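Local atomic coordinates of 2,3,4,5-tetrahydropyridine-2,6-dicarboxylate N-succinyltransferase (PDB entry 2RIJ), a protein that probably catalyses succinyl transfer from succinyl-CoA to tetrahydrodipicolinate, the first step of the succinylase route of lysine biosynthesis. Residues Asp203-Leu209 and Glu222-Met228. Residues are numbered along the deposited sequence; the frame is centred on the assembly and turned at random.
Sequences DKFPRFL and ESSKVRM
A single beta bridge with the antiparallel bonding pattern joins the loops at Arg207 and Arg227, where they cross, their CA atoms 4.5 Å apart. Two backbone bonds flank them, Met228 N to Pro206 O (3.0 Å) and Phe208 N to Val226 O (3.0 Å), which makes the arginines a non-hydrogen-bonded pair. The extended Arg227 chain brings NH2 to the syn lone pair of Asp203 OD2 at 2.9 Å (N-H...O angle 163°); guanidinium and carboxylate are nearly coplanar, 18° apart. Phe205 CD1 lies over one face of that guanidinium, in an off-centre cation-pi contact with Arg227 CZ 4.4 Å from the Phe205 ring centroid. The link lies where the chain enters the left-handed parallel beta-helix of hexapeptide repeats: strand 219-220 falls between the two segments. Asn246 OD1 accepts a hydrogen bond from Arg227 NH1, and Asp203 OD1 forms a salt bridge with Arg219 of the second subunit. Extended likewise, Arg207 passes Ser223 and lays its guanidinium against Ser224 CB, 3.3 Å from NH2, before reaching Glu222 of the second subunit in a salt bridge. Val226 and Phe208 lie side by side, with Val226 CG1 3.5 Å from Phe208 CB. A water accepts from Leu209 N and donates to Ser223 O.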
loop_
_atom_site.group_PDB
_atom_site.type_symbol
_atom_site.label_atom_id
_atom_site.label_comp_id
_atom_site.label_asym_id
_atom_site.label_seq_id
_atom_site.Cartn_x
_atom_site.Cartn_y
_atom_site.Cartn_z
ATOM N N ASP A 203 47.692 7.404 0.116
ATOM C CA ASP A 203 46.784 8.491 0.399
ATOM C C ASP A 203 47.567 9.729 0.810
ATOM O O ASP A 203 48.806 9.714 1.033
ATOM C CB ASP A 203 45.815 8.113 1.542
ATOM C CG ASP A 203 44.646 9.103 1.712
ATOM O OD1 ASP A 203 44.308 9.842 0.764
ATOM O OD2 ASP A 203 44.088 9.169 2.837
ATOM N N LYS A 204 46.832 10.806 0.916
ATOM C CA LYS A 204 47.348 12.101 1.377
ATOM C C LYS A 204 47.347 12.291 2.899
ATOM O O LYS A 204 48.032 13.183 3.396
ATOM C CB LYS A 204 46.539 13.257 0.728
ATOM C CG LYS A 204 46.808 13.432 -0.769
ATOM C CD LYS A 204 45.897 14.458 -1.390
ATOM C CE LYS A 204 46.390 14.869 -2.794
ATOM N NZ LYS A 204 45.672 16.009 -3.340
ATOM N N PHE A 205 46.549 11.506 3.613
ATOM C CA PHE A 205 46.411 11.614 5.066
ATOM C C PHE A 205 46.944 10.343 5.739
ATOM O O PHE A 205 46.711 9.239 5.231
ATOM C CB PHE A 205 44.943 11.728 5.481
ATOM C CG PHE A 205 44.310 13.062 5.214
ATOM C CD1 PHE A 205 44.011 13.440 3.912
ATOM C CD2 PHE A 205 43.962 13.903 6.248
ATOM C CE1 PHE A 205 43.425 14.691 3.634
ATOM C CE2 PHE A 205 43.368 15.158 5.977
ATOM C CZ PHE A 205 43.144 15.549 4.657
ATOM N N PRO A 206 47.540 10.488 6.942
ATOM C CA PRO A 206 47.890 9.357 7.807
ATOM C C PRO A 206 46.722 8.944 8.707
ATOM O O PRO A 206 45.626 9.536 8.650
ATOM C CB PRO A 206 49.043 9.932 8.628
ATOM C CG PRO A 206 48.663 11.323 8.797
ATOM C CD PRO A 206 47.924 11.763 7.585
ATOM N N ARG A 207 46.939 7.885 9.467
ATOM C CA ARG A 207 45.962 7.388 10.375
ATOM C C ARG A 207 46.166 8.050 11.745
ATOM O O ARG A 207 47.282 8.401 12.139
ATOM C CB ARG A 207 46.047 5.872 10.452
ATOM C CG ARG A 207 45.613 5.240 9.097
ATOM C CD ARG A 207 46.148 3.949 8.834
ATOM N NE ARG A 207 45.643 3.409 7.576
ATOM C CZ ARG A 207 45.847 2.169 7.220
ATOM N NH1 ARG A 207 46.540 1.387 8.002
ATOM N NH2 ARG A 207 45.346 1.712 6.111
ATOM N N PHE A 208 45.071 8.141 12.465
ATOM C CA PHE A 208 45.016 8.641 13.864
ATOM C C PHE A 208 46.025 7.986 14.787
ATOM O O PHE A 208 46.735 8.688 15.491
ATOM C CB PHE A 208 43.559 8.436 14.343
ATOM C CG PHE A 208 43.231 8.854 15.733
ATOM C CD1 PHE A 208 43.436 7.974 16.791
ATOM C CD2 PHE A 208 42.534 10.060 15.978
ATOM C CE1 PHE A 208 43.023 8.295 18.084
ATOM C CE2 PHE A 208 42.122 10.382 17.255
ATOM C CZ PHE A 208 42.401 9.498 18.328
ATOM N N LEU A 209 46.138 6.650 14.748
ATOM C CA LEU A 209 47.000 5.959 15.684
ATOM C C LEU A 209 48.495 6.118 15.361
ATOM O O LEU A 209 49.333 5.764 16.161
ATOM C CB LEU A 209 46.563 4.477 15.843
ATOM C CG LEU A 209 45.278 4.261 16.652
ATOM C CD1 LEU A 209 44.887 2.752 16.519
ATOM C CD2 LEU A 209 45.422 4.691 18.136
ATOM N N GLU A 222 40.893 -1.228 14.808
ATOM C CA GLU A 222 41.670 -1.288 13.582
ATOM C C GLU A 222 42.016 0.124 13.141
ATOM O O GLU A 222 41.130 0.964 12.907
ATOM C CB GLU A 222 40.928 -2.038 12.461
ATOM C CG GLU A 222 41.559 -1.958 11.041
ATOM C CD GLU A 222 43.114 -2.044 11.002
ATOM O OE1 GLU A 222 43.684 -2.858 11.786
ATOM O OE2 GLU A 222 43.785 -1.290 10.203
ATOM N N SER A 223 43.314 0.381 13.037
ATOM C CA SER A 223 43.825 1.702 12.706
ATOM C C SER A 223 43.304 2.279 11.391
ATOM O O SER A 223 43.048 3.441 11.331
ATOM C CB SER A 223 45.370 1.729 12.671
ATOM O OG SER A 223 45.874 3.054 12.479
ATOM N N SER A 224 43.152 1.491 10.328
ATOM C CA SER A 224 42.695 2.018 9.039
ATOM C C SER A 224 41.279 2.663 9.120
ATOM O O SER A 224 40.854 3.388 8.224
ATOM C CB SER A 224 42.713 0.895 7.993
ATOM O OG SER A 224 41.767 -0.071 8.318
ATOM N N LYS A 225 40.553 2.415 10.212
ATOM C CA LYS A 225 39.179 2.914 10.361
ATOM C C LYS A 225 39.049 4.302 11.008
ATOM O O LYS A 225 37.945 4.813 11.096
ATOM C CB LYS A 225 38.339 1.938 11.165
ATOM C CG LYS A 225 38.172 0.529 10.576
ATOM C CD LYS A 225 38.071 0.554 9.036
ATOM C CE LYS A 225 37.673 -0.820 8.442
ATOM N NZ LYS A 225 36.206 -1.017 8.661
ATOM N N VAL A 226 40.159 4.864 11.466
ATOM C CA VAL A 226 40.188 6.224 12.039
ATOM C C VAL A 226 41.273 7.046 11.377
ATOM O O VAL A 226 42.478 6.849 11.606
ATOM C CB VAL A 226 40.319 6.204 13.574
ATOM C CG1 VAL A 226 40.184 7.644 14.173
ATOM C CG2 VAL A 226 39.274 5.266 14.200
ATOM N N ARG A 227 40.841 7.987 10.545
ATOM C CA ARG A 227 41.762 8.891 9.900
ATOM C C ARG A 227 42.300 9.946 10.873
ATOM O O ARG A 227 41.621 10.360 11.830
ATOM C CB ARG A 227 41.073 9.536 8.721
ATOM C CG ARG A 227 41.960 9.796 7.515
ATOM C CD ARG A 227 41.070 10.350 6.434
ATOM N NE ARG A 227 41.690 10.348 5.114
ATOM C CZ ARG A 227 41.126 10.841 4.035
ATOM N NH1 ARG A 227 39.940 11.377 4.126
ATOM N NH2 ARG A 227 41.730 10.800 2.859
HETATM N N MSE A 228 43.545 10.363 10.648
HETATM C CA MSE A 228 44.073 11.533 11.363
HETATM C C MSE A 228 43.175 12.776 11.151
HETATM O O MSE A 228 42.678 13.009 10.057
HETATM C CB MSE A 228 45.534 11.778 10.947
HETATM C CG MSE A 228 46.242 12.899 11.703
HETATM SE SE MSE A 228 46.150 12.640 13.627
HETATM C CE MSE A 228 47.239 14.225 14.091
HETATM O O HOH W 1 44.077 5.106 13.461
#